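Local coordinates for catechol O-methyltransferase (Niastella koreensis, PDB 7CVW), which transfers a methyl group from S-adenosyl-L-methionine to a hydroxyl of catechol-like compounds in a magnesium-dependent reaction, giving meta- and para-methylated products in equal proportion, at residues P143-L153 / R188-V199; G159-D170 / K210-V220. All blocks are in the same frame, centred on the assembly; numbering follows the deposited sequence.

Contact 1 (P143-L153 / R188-V199); sequences PPYTEYFQWAL and RFNAMLGANTAV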
loop_
_atom_site.group_PDB
_atom_site.type_symbol
_atom_site.label_atom_id
_atom_site.label_comp_id
_atom_site.label_asym_id
_atom_site.label_seq_id
_atom_site.Cartn_x
_atom_site.Cartn_y
_atom_site.Cartn_z
ATOM N N PRO A 143 -19.942 -0.154 12.137
ATOM C CA PRO A 143 -20.096 0.790 13.243
ATOM C C PRO A 143 -19.039 0.720 14.337
ATOM O O PRO A 143 -18.622 1.782 14.823
ATOM C CB PRO A 143 -21.514 0.489 13.744
ATOM C CG PRO A 143 -22.205 0.080 12.498
ATOM C CD PRO A 143 -21.206 -0.813 11.783
ATOM N N PRO A 144 -18.607 -0.469 14.809
ATOM C CA PRO A 144 -17.620 -0.566 15.894
ATOM C C PRO A 144 -16.141 -0.574 15.476
ATOM O O PRO A 144 -15.290 -0.885 16.289
ATOM C CB PRO A 144 -17.952 -1.889 16.587
ATOM C CG PRO A 144 -18.670 -2.712 15.572
ATOM C CD PRO A 144 -19.128 -1.794 14.462
ATOM N N TYR A 145 -15.834 -0.225 14.241
ATOM C CA TYR A 145 -14.415 -0.183 13.795
ATOM C C TYR A 145 -13.579 0.594 14.812
ATOM O O TYR A 145 -12.473 0.187 15.136
ATOM C CB TYR A 145 -14.266 0.511 12.452
ATOM C CG TYR A 145 -14.182 -0.376 11.246
ATOM C CD1 TYR A 145 -14.899 -1.558 11.157
ATOM C CD2 TYR A 145 -13.475 0.048 10.128
ATOM C CE1 TYR A 145 -14.831 -2.355 10.026
ATOM C CE2 TYR A 145 -13.418 -0.723 8.985
ATOM C CZ TYR A 145 -14.116 -1.921 8.921
ATOM O OH TYR A 145 -14.093 -2.688 7.791
ATOM N N THR A 146 -14.090 1.715 15.315
ATOM C CA THR A 146 -13.350 2.556 16.295
ATOM C C THR A 146 -12.920 1.704 17.489
ATOM O O THR A 146 -11.766 1.778 17.869
ATOM C CB THR A 146 -14.196 3.773 16.692
ATOM O OG1 THR A 146 -14.441 4.571 15.529
ATOM C CG2 THR A 146 -13.514 4.612 17.742
ATOM N N GLU A 147 -13.836 0.915 18.048
ATOM C CA GLU A 147 -13.523 0.088 19.232
ATOM C C GLU A 147 -12.644 -1.101 18.843
ATOM O O GLU A 147 -11.768 -1.474 19.605
ATOM C CB GLU A 147 -14.817 -0.360 19.890
ATOM C CG GLU A 147 -15.509 0.800 20.579
ATOM C CD GLU A 147 -16.019 1.896 19.664
ATOM O OE1 GLU A 147 -16.795 1.578 18.729
ATOM O OE2 GLU A 147 -15.626 3.088 19.894
ATOM N N TYR A 148 -12.853 -1.680 17.670
ATOM C CA TYR A 148 -11.992 -2.781 17.186
ATOM C C TYR A 148 -10.528 -2.305 17.139
ATOM O O TYR A 148 -9.600 -3.070 17.489
ATOM C CB TYR A 148 -12.483 -3.282 15.831
ATOM C CG TYR A 148 -13.813 -3.973 15.814
ATOM C CD1 TYR A 148 -14.331 -4.569 16.952
ATOM C CD2 TYR A 148 -14.523 -4.084 14.623
ATOM C CE1 TYR A 148 -15.528 -5.262 16.907
ATOM C CE2 TYR A 148 -15.724 -4.767 14.566
ATOM C CZ TYR A 148 -16.217 -5.357 15.717
ATOM O OH TYR A 148 -17.395 -6.027 15.700
ATOM N N PHE A 149 -10.308 -1.070 16.706
ATOM C CA PHE A 149 -8.947 -0.517 16.595
ATOM C C PHE A 149 -8.317 -0.417 17.994
ATOM O O PHE A 149 -7.126 -0.720 18.142
ATOM C CB PHE A 149 -8.951 0.830 15.893
ATOM C CG PHE A 149 -7.597 1.291 15.432
ATOM C CD1 PHE A 149 -7.092 0.877 14.210
ATOM C CD2 PHE A 149 -6.814 2.113 16.228
ATOM C CE1 PHE A 149 -5.861 1.319 13.744
ATOM C CE2 PHE A 149 -5.579 2.549 15.765
ATOM C CZ PHE A 149 -5.101 2.150 14.535
ATOM N N GLN A 150 -9.086 -0.030 19.014
ATOM C CA GLN A 150 -8.531 0.063 20.385
ATOM C C GLN A 150 -8.115 -1.323 20.868
ATOM O O GLN A 150 -7.061 -1.453 21.455
ATOM C CB GLN A 150 -9.532 0.680 21.357
ATOM C CG GLN A 150 -10.077 2.022 20.898
ATOM C CD GLN A 150 -9.033 3.015 20.455
ATOM O OE1 GLN A 150 -7.999 3.191 21.098
ATOM N NE2 GLN A 150 -9.303 3.658 19.325
ATOM N N TRP A 151 -8.917 -2.349 20.616
ATOM C CA TRP A 151 -8.559 -3.743 20.958
ATOM C C TRP A 151 -7.350 -4.189 20.146
ATOM O O TRP A 151 -6.448 -4.825 20.693
ATOM C CB TRP A 151 -9.764 -4.653 20.734
ATOM C CG TRP A 151 -10.799 -4.559 21.812
ATOM C CD1 TRP A 151 -12.037 -4.011 21.717
ATOM C CD2 TRP A 151 -10.660 -4.989 23.179
ATOM N NE1 TRP A 151 -12.691 -4.095 22.919
ATOM C CE2 TRP A 151 -11.871 -4.686 23.832
ATOM C CE3 TRP A 151 -9.637 -5.612 23.904
ATOM C CZ2 TRP A 151 -12.099 -4.970 25.177
ATOM C CZ3 TRP A 151 -9.862 -5.904 25.233
ATOM C CH2 TRP A 151 -11.069 -5.574 25.858
ATOM N N ALA A 152 -7.288 -3.832 18.870
ATOM C CA ALA A 152 -6.149 -4.185 18.001
ATOM C C ALA A 152 -4.860 -3.636 18.627
ATOM O O ALA A 152 -3.848 -4.370 18.670
ATOM C CB ALA A 152 -6.378 -3.680 16.600
ATOM N N LEU A 153 -4.872 -2.415 19.156
ATOM C CA LEU A 153 -3.645 -1.839 19.779
ATOM C C LEU A 153 -3.225 -2.671 20.995
ATOM O O LEU A 153 -2.017 -2.876 21.204
ATOM C CB LEU A 153 -3.923 -0.386 20.164
ATOM C CG LEU A 153 -4.053 0.572 18.986
ATOM C CD1 LEU A 153 -4.404 1.972 19.488
ATOM C CD2 LEU A 153 -2.777 0.625 18.184
ATOM N N ARG A 188 -16.361 7.908 11.937
ATOM C CA ARG A 188 -15.958 7.952 13.357
ATOM C C ARG A 188 -14.572 7.316 13.485
ATOM O O ARG A 188 -13.726 7.847 14.199
ATOM C CB ARG A 188 -17.008 7.268 14.234
ATOM C CG ARG A 188 -16.773 7.479 15.716
ATOM C CD ARG A 188 -17.994 7.144 16.546
ATOM N NE ARG A 188 -18.261 5.720 16.511
ATOM C CZ ARG A 188 -17.716 4.828 17.338
ATOM N NH1 ARG A 188 -16.942 5.207 18.350
ATOM N NH2 ARG A 188 -17.996 3.543 17.170
ATOM N N PHE A 189 -14.345 6.186 12.803
ATOM C CA PHE A 189 -13.034 5.501 12.784
ATOM C C PHE A 189 -11.978 6.455 12.217
ATOM O O PHE A 189 -10.859 6.495 12.707
ATOM C CB PHE A 189 -13.146 4.206 11.972
ATOM C CG PHE A 189 -11.815 3.570 11.695
ATOM C CD1 PHE A 189 -11.228 2.749 12.636
ATOM C CD2 PHE A 189 -11.130 3.845 10.513
ATOM C CE1 PHE A 189 -9.991 2.179 12.392
ATOM C CE2 PHE A 189 -9.883 3.286 10.287
ATOM C CZ PHE A 189 -9.329 2.449 11.217
ATOM N N ASN A 190 -12.286 7.129 11.118
ATOM C CA ASN A 190 -11.300 8.014 10.432
ATOM C C ASN A 190 -10.944 9.171 11.372
ATOM O O ASN A 190 -9.752 9.570 11.455
ATOM C CB ASN A 190 -11.842 8.503 9.088
ATOM C CG ASN A 190 -11.933 7.410 8.043
ATOM O OD1 ASN A 190 -11.356 6.333 8.214
ATOM N ND2 ASN A 190 -12.701 7.671 6.997
ATOM N N ALA A 191 -11.940 9.745 12.040
ATOM C CA ALA A 191 -11.701 10.820 13.042
ATOM C C ALA A 191 -10.786 10.307 14.156
ATOM O O ALA A 191 -9.873 11.029 14.579
ATOM C CB ALA A 191 -12.998 11.329 13.612
ATOM N N MET A 192 -11.061 9.111 14.669
ATOM C CA MET A 192 -10.236 8.470 15.715
ATOM C C MET A 192 -8.826 8.342 15.178
ATOM O O MET A 192 -7.870 8.676 15.900
ATOM C CB MET A 192 -10.811 7.108 16.096
ATOM C CG MET A 192 -9.986 6.369 17.128
ATOM S SD MET A 192 -8.580 5.480 16.417
ATOM C CE MET A 192 -9.354 4.396 15.198
ATOM N N LEU A 193 -8.693 7.915 13.929
ATOM C CA LEU A 193 -7.359 7.636 13.383
ATOM C C LEU A 193 -6.579 8.953 13.269
ATOM O O LEU A 193 -5.387 8.965 13.659
ATOM C CB LEU A 193 -7.564 6.894 12.056
ATOM C CG LEU A 193 -6.339 6.201 11.505
ATOM C CD1 LEU A 193 -5.757 5.217 12.509
ATOM C CD2 LEU A 193 -6.702 5.543 10.192
ATOM N N GLY A 194 -7.232 10.036 12.838
ATOM C CA GLY A 194 -6.615 11.374 12.757
ATOM C C GLY A 194 -6.188 11.881 14.119
ATOM O O GLY A 194 -5.295 12.755 14.146
ATOM N N ALA A 195 -6.825 11.425 15.206
ATOM C CA ALA A 195 -6.543 11.903 16.583
ATOM C C ALA A 195 -5.554 10.974 17.287
ATOM O O ALA A 195 -5.158 11.282 18.398
ATOM C CB ALA A 195 -7.839 12.001 17.365
ATOM N N ASN A 196 -5.201 9.833 16.695
ATOM C CA ASN A 196 -4.494 8.764 17.429
ATOM C C ASN A 196 -2.990 9.028 17.406
ATOM O O ASN A 196 -2.419 9.071 16.304
ATOM C CB ASN A 196 -4.863 7.400 16.848
ATOM C CG ASN A 196 -4.439 6.277 17.750
ATOM O OD1 ASN A 196 -3.243 6.010 17.871
ATOM N ND2 ASN A 196 -5.406 5.562 18.294
ATOM N N THR A 197 -2.361 9.097 18.580
ATOM C CA THR A 197 -0.912 9.360 18.735
ATOM C C THR A 197 -0.138 8.047 18.868
ATOM O O THR A 197 1.090 8.148 18.961
ATOM C CB THR A 197 -0.652 10.250 19.953
ATOM O OG1 THR A 197 -1.168 9.556 21.080
ATOM C CG2 THR A 197 -1.336 11.591 19.834
ATOM N N ALA A 198 -0.792 6.874 18.878
ATOM C CA ALA A 198 -0.115 5.567 19.061
ATOM C C ALA A 198 0.333 5.014 17.705
ATOM O O ALA A 198 1.020 4.002 17.697
ATOM C CB ALA A 198 -1.037 4.589 19.748
ATOM N N VAL A 199 -0.129 5.590 16.593
ATOM C CA VAL A 199 0.149 5.024 15.243
ATOM C C VAL A 199 0.548 6.140 14.276
ATOM O O VAL A 199 0.182 7.324 14.513
ATOM C CB VAL A 199 -1.050 4.260 14.646
ATOM C CG1 VAL A 199 -1.502 3.115 15.529
ATOM C CG2 VAL A 199 -2.214 5.182 14.300
HETATM O O HOH W 1 -20.145 4.752 14.484
#
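Arg188 meets Glu147 end-on, each terminal guanidinium nitrogen taking one carboxylate oxygen: NH2 to OE1 at 2.8 Å and NH1 to OE2 at 2.9 Å. Both oxygens use their syn lone pairs and the two groups are nearly coplanar, a bidentate salt bridge. Arg188 NH2 also gives a more bent bond to the backbone O of Pro143, 3.0 Å away, while a water accepts from Arg188 NE. One face of the guanidinium rests on Thr146 CB. Glu147 starts out away from the other helix, and the bend at its chi2 (66°) helps bring the carboxylate back to the arginine.

Next to the ion pair along the helices lies a chain of three aromatic rings. Tyr145 turns its edge to the face of Phe189, centroids 5.7 Å apart, and Phe189 presents its edge, offset, to the face of Phe149. Met192 SD lies 4.6 Å from the centroid of the Phe149 ring in an oblique Met-aromatic contact, and Met192 CE touches Phe149 CD2 at 3.6 Å. Leu193 CD1 also packs on this ring, and Val199 CG1 meets its rim, 3.9 Å from Phe149 CZ. Leu153 closes the far end against Val199 and Ala198, where Asn196 OD1 accepts from Ala198 N in an Asx turn.

The axes of helices 145-153 and 188-195 come within 9.0 Å, with 40° between their directions, and both lie against strands 160-165 and 213-220 of the Rossmann-like methyltransferase sheet: Phe149 touches Ile162 and Ala218, and Phe189 touches Ala164 and Ala216. Tyr148, whose ring leads away from helix 188-195, touches the bound S-adenosyl-L-homocysteine. The chemistry is thus divided: an apolar, aromatic layer lies between helices and sheet, while the outer ion pair probably helps set one helix against the other.

Contact 2 (G159-D170 / K210-V220); sequences GTLIVADNVIRD and KEYDGMALAIV. With MG (magnesium ion), chain C.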
loop_
_atom_site.group_PDB
_atom_site.type_symbol
_atom_site.label_atom_id
_atom_site.label_comp_id
_atom_site.label_asym_id
_atom_site.label_seq_id
_atom_site.Cartn_x
_atom_site.Cartn_y
_atom_site.Cartn_z
ATOM N N GLY A 159 5.511 -1.693 15.525
ATOM C CA GLY A 159 5.702 -2.094 14.124
ATOM C C GLY A 159 4.538 -2.903 13.560
ATOM O O GLY A 159 4.545 -3.186 12.355
ATOM N N THR A 160 3.588 -3.322 14.384
ATOM C CA THR A 160 2.375 -4.015 13.884
ATOM C C THR A 160 1.703 -3.121 12.842
ATOM O O THR A 160 1.561 -1.907 13.072
ATOM C CB THR A 160 1.384 -4.311 15.003
ATOM O OG1 THR A 160 1.941 -5.302 15.874
ATOM C CG2 THR A 160 0.048 -4.763 14.459
ATOM N N LEU A 161 1.248 -3.733 11.750
ATOM C CA LEU A 161 0.462 -3.079 10.695
ATOM C C LEU A 161 -0.994 -3.409 10.952
ATOM O O LEU A 161 -1.330 -4.616 11.001
ATOM C CB LEU A 161 0.884 -3.604 9.327
ATOM C CG LEU A 161 0.036 -3.121 8.163
ATOM C CD1 LEU A 161 0.155 -1.624 7.978
ATOM C CD2 LEU A 161 0.428 -3.870 6.891
ATOM N N ILE A 162 -1.830 -2.371 11.047
ATOM C CA ILE A 162 -3.296 -2.515 11.166
ATOM C C ILE A 162 -3.889 -1.937 9.894
ATOM O O ILE A 162 -3.564 -0.797 9.526
ATOM C CB ILE A 162 -3.858 -1.828 12.422
ATOM C CG1 ILE A 162 -3.157 -2.326 13.677
ATOM C CG2 ILE A 162 -5.361 -2.059 12.497
ATOM C CD1 ILE A 162 -3.378 -1.478 14.901
ATOM N N VAL A 163 -4.692 -2.744 9.216
ATOM C CA VAL A 163 -5.386 -2.373 7.960
ATOM C C VAL A 163 -6.880 -2.431 8.237
ATOM O O VAL A 163 -7.325 -3.431 8.837
ATOM C CB VAL A 163 -5.012 -3.336 6.822
ATOM C CG1 VAL A 163 -5.735 -2.971 5.537
ATOM C CG2 VAL A 163 -3.519 -3.377 6.615
ATOM N N ALA A 164 -7.625 -1.416 7.836
ATOM C CA ALA A 164 -9.090 -1.391 8.006
ATOM C C ALA A 164 -9.722 -1.166 6.641
ATOM O O ALA A 164 -9.389 -0.155 6.000
ATOM C CB ALA A 164 -9.522 -0.316 8.984
ATOM N N ASP A 165 -10.593 -2.067 6.195
ATOM C CA ASP A 165 -11.210 -1.949 4.854
ATOM C C ASP A 165 -12.474 -1.084 4.913
ATOM O O ASP A 165 -13.122 -1.010 5.972
ATOM C CB ASP A 165 -11.523 -3.332 4.275
ATOM C CG ASP A 165 -11.810 -3.368 2.791
ATOM O OD1 ASP A 165 -11.315 -2.470 2.090
ATOM O OD2 ASP A 165 -12.514 -4.319 2.338
ATOM N N ASN A 166 -12.842 -0.493 3.768
ATOM C CA ASN A 166 -14.186 0.128 3.571
ATOM C C ASN A 166 -14.327 1.406 4.405
ATOM O O ASN A 166 -15.364 1.606 5.066
ATOM C CB ASN A 166 -15.323 -0.846 3.896
ATOM C CG ASN A 166 -15.174 -2.185 3.197
ATOM O OD1 ASN A 166 -15.046 -3.207 3.866
ATOM N ND2 ASN A 166 -15.168 -2.189 1.872
ATOM N N VAL A 167 -13.343 2.300 4.334
ATOM C CA VAL A 167 -13.354 3.547 5.151
ATOM C C VAL A 167 -13.665 4.790 4.299
ATOM O O VAL A 167 -13.646 5.864 4.900
ATOM C CB VAL A 167 -12.053 3.708 5.951
ATOM C CG1 VAL A 167 -11.872 2.564 6.944
ATOM C CG2 VAL A 167 -10.850 3.892 5.050
ATOM N N ILE A 168 -14.024 4.662 3.017
ATOM C CA ILE A 168 -14.339 5.817 2.117
ATOM C C ILE A 168 -15.772 5.729 1.571
ATOM O O ILE A 168 -16.420 6.777 1.450
ATOM C CB ILE A 168 -13.280 5.946 1.001
ATOM C CG1 ILE A 168 -11.921 6.362 1.574
ATOM C CG2 ILE A 168 -13.725 6.910 -0.085
ATOM C CD1 ILE A 168 -11.923 7.638 2.395
ATOM N N ARG A 169 -16.274 4.538 1.243
ATOM C CA ARG A 169 -17.703 4.288 0.902
ATOM C C ARG A 169 -18.175 5.258 -0.188
ATOM O O ARG A 169 -19.150 5.986 0.022
ATOM C CB ARG A 169 -18.608 4.408 2.134
ATOM C CG ARG A 169 -18.140 3.679 3.382
ATOM C CD ARG A 169 -17.734 2.245 3.176
ATOM N NE ARG A 169 -18.696 1.402 2.494
ATOM C CZ ARG A 169 -19.236 0.284 2.978
ATOM N NH1 ARG A 169 -20.063 -0.405 2.216
ATOM N NH2 ARG A 169 -18.919 -0.174 4.175
ATOM N N ASP A 170 -17.493 5.265 -1.327
ATOM C CA ASP A 170 -17.917 5.990 -2.550
ATOM C C ASP A 170 -17.869 7.494 -2.264
ATOM O O ASP A 170 -18.544 8.225 -2.969
ATOM C CB ASP A 170 -19.312 5.544 -3.002
ATOM C CG ASP A 170 -19.610 5.747 -4.480
ATOM O OD1 ASP A 170 -18.659 5.782 -5.257
ATOM O OD2 ASP A 170 -20.814 5.887 -4.832
ATOM N N LYS A 210 -14.632 -3.282 -7.511
ATOM C CA LYS A 210 -15.602 -2.931 -6.449
ATOM C C LYS A 210 -15.888 -1.425 -6.487
ATOM O O LYS A 210 -15.120 -0.656 -7.105
ATOM C CB LYS A 210 -15.052 -3.333 -5.080
ATOM C CG LYS A 210 -14.696 -4.806 -4.942
ATOM C CD LYS A 210 -14.248 -5.171 -3.538
ATOM C CE LYS A 210 -15.343 -5.063 -2.501
ATOM N NZ LYS A 210 -14.926 -5.652 -1.218
ATOM N N GLU A 211 -16.965 -1.029 -5.828
ATOM C CA GLU A 211 -17.330 0.389 -5.636
ATOM C C GLU A 211 -16.120 1.128 -5.048
ATOM O O GLU A 211 -15.429 0.593 -4.123
ATOM C CB GLU A 211 -18.578 0.489 -4.762
ATOM C CG GLU A 211 -19.082 1.908 -4.551
ATOM C CD GLU A 211 -20.231 2.029 -3.549
ATOM O OE1 GLU A 211 -21.353 2.277 -3.990
ATOM O OE2 GLU A 211 -19.997 1.876 -2.332
ATOM N N TYR A 212 -15.861 2.319 -5.580
ATOM C CA TYR A 212 -14.892 3.286 -5.038
ATOM C C TYR A 212 -14.945 3.249 -3.505
ATOM O O TYR A 212 -16.038 3.397 -2.901
ATOM C CB TYR A 212 -15.238 4.668 -5.593
ATOM C CG TYR A 212 -14.552 5.848 -4.947
ATOM C CD1 TYR A 212 -13.197 5.874 -4.663
ATOM C CD2 TYR A 212 -15.285 6.994 -4.680
ATOM C CE1 TYR A 212 -12.595 6.991 -4.103
ATOM C CE2 TYR A 212 -14.683 8.129 -4.179
ATOM C CZ TYR A 212 -13.349 8.123 -3.851
ATOM O OH TYR A 212 -12.766 9.239 -3.335
ATOM N N ASP A 213 -13.785 3.087 -2.889
ATOM C CA ASP A 213 -13.700 2.935 -1.424
ATOM C C ASP A 213 -12.264 3.233 -1.005
ATOM O O ASP A 213 -11.593 4.046 -1.622
ATOM C CB ASP A 213 -14.207 1.539 -1.043
ATOM C CG ASP A 213 -14.775 1.383 0.352
ATOM O OD1 ASP A 213 -14.537 2.246 1.186
ATOM O OD2 ASP A 213 -15.485 0.398 0.575
ATOM N N GLY A 214 -11.823 2.649 0.088
ATOM C CA GLY A 214 -10.458 2.874 0.564
ATOM C C GLY A 214 -10.155 2.005 1.759
ATOM O O GLY A 214 -11.079 1.482 2.422
ATOM N N MET A 215 -8.879 1.882 2.052
ATOM C CA MET A 215 -8.377 1.123 3.215
ATOM C C MET A 215 -7.524 2.060 4.056
ATOM O O MET A 215 -6.677 2.780 3.478
ATOM C CB MET A 215 -7.532 -0.077 2.794
ATOM C CG MET A 215 -8.331 -1.161 2.156
ATOM S SD MET A 215 -7.398 -2.734 2.147
ATOM C CE MET A 215 -8.380 -3.654 0.952
ATOM N N ALA A 216 -7.667 1.986 5.371
ATOM C CA ALA A 216 -6.732 2.679 6.293
ATOM C C ALA A 216 -5.547 1.756 6.564
ATOM O O ALA A 216 -5.739 0.558 6.719
ATOM C CB ALA A 216 -7.385 3.043 7.589
ATOM N N LEU A 217 -4.350 2.330 6.618
ATOM C CA LEU A 217 -3.117 1.592 6.958
ATOM C C LEU A 217 -2.476 2.316 8.129
ATOM O O LEU A 217 -2.273 3.531 8.019
ATOM C CB LEU A 217 -2.158 1.581 5.762
ATOM C CG LEU A 217 -2.343 0.458 4.742
ATOM C CD1 LEU A 217 -3.660 0.565 4.026
ATOM C CD2 LEU A 217 -1.177 0.428 3.751
ATOM N N ALA A 218 -2.161 1.596 9.196
ATOM C CA ALA A 218 -1.566 2.200 10.406
ATOM C C ALA A 218 -0.424 1.324 10.904
ATOM O O ALA A 218 -0.585 0.095 10.970
ATOM C CB ALA A 218 -2.641 2.379 11.443
ATOM N N ILE A 219 0.686 1.946 11.287
ATOM C CA ILE A 219 1.825 1.239 11.916
ATOM C C ILE A 219 1.918 1.684 13.365
ATOM O O ILE A 219 1.995 2.889 13.645
ATOM C CB ILE A 219 3.132 1.456 11.152
ATOM C CG1 ILE A 219 2.958 1.132 9.677
ATOM C CG2 ILE A 219 4.227 0.623 11.793
ATOM C CD1 ILE A 219 4.150 1.515 8.863
ATOM N N VAL A 220 1.913 0.706 14.272
ATOM C CA VAL A 220 1.970 0.950 15.736
ATOM C C VAL A 220 3.374 1.462 16.123
ATOM O O VAL A 220 4.370 0.831 15.763
ATOM C CB VAL A 220 1.559 -0.309 16.518
ATOM C CG1 VAL A 220 1.661 -0.064 18.013
ATOM C CG2 VAL A 220 0.144 -0.728 16.146
HETATM MG MG MG C . -14.415 -5.453 3.212
HETATM O O HOH W 2 -12.720 -4.329 -0.367
HETATM O O HOH W 3 -14.040 -7.302 1.755
HETATM O O HOH W 4 -16.552 -6.123 4.323
#
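With CG anti to the backbone N (chi1 -165°), Asp165 brings its carboxylate to the magnesium ion, whereas the next residue, Asn166, has CG anti to its own carbonyl carbon (chi1 -51°) and brings its amide oxygen to the same metal. Asp165 OD2 and Asn166 OD1 each bind the ion at 2.4 Å; two waters and Asp139 share the site. The amide of Asn166 is held at its nitrogen end, ND2 donating an almost straight bond (174°) to Asp213 OD2 at 2.9 Å from above the carboxylate plane. Asp213, in the second shell, thus probably settles which end of the amide faces the metal, together with Lys142, whose NZ bonds to Asn166 OD1. Asp213 OD1 accepts from two successive backbone groups: Ile168 N arrives nearly along the C-O axis, and Arg169 N, 2.9 Å from OD1, from well above the plane. Arg169 NE lies 3.9 Å from Asp213 OD2, a long ion pair with the oxygen well out of the guanidinium plane.

These turns follow strand 160-165 and precede strand 213-220, antiparallel neighbours in a seven-stranded sheet of order 3-2-1-4-5-7-6, the signature of class I methyltransferases. Paired bonds join Ile162 with Ala218 and Ala164 with Ala216, and Leu161 and Val163 form non-hydrogen-bonded pairs with Ile219 and Leu217.

On the face bearing Val163, the extended Met215 lays its sulfur 3.8 Å from Val163 CG1, and its CG and CE lie against Asp165 OD1. A water bridges Asp165 OD2 to Lys210 NZ, which also donates to Ser40 O. Further out, Ile168 CG2 sits over one face of the Tyr212 ring, offset toward the rim, 4.0 Å from Tyr212 CZ; this ring also pairs edge-to-face with Phe6 of the second subunit.

Contact 1 and contact 2 have centres about 12 Å apart and lie on the same side of the chain's centre. Their segments alternate along the chain: helix 145-154, strand 160-165, helix 181-195, then strand 213-220. The two helices cover one face of the sheet to which the two strands belong, so Phe189 CZ packs 3.6 Å from Ala164 CB. Two probable hydrogen bonds join the layers: Tyr145 OH to Asp165 O at 2.7 Å, near the metal, and Asn190 ND2 to Val167 O at 2.9 Å, at the turn that follows. Helix packing may thereby be coupled to the magnesium-binding loop, and both contacts also reach the second subunit of the homodimer.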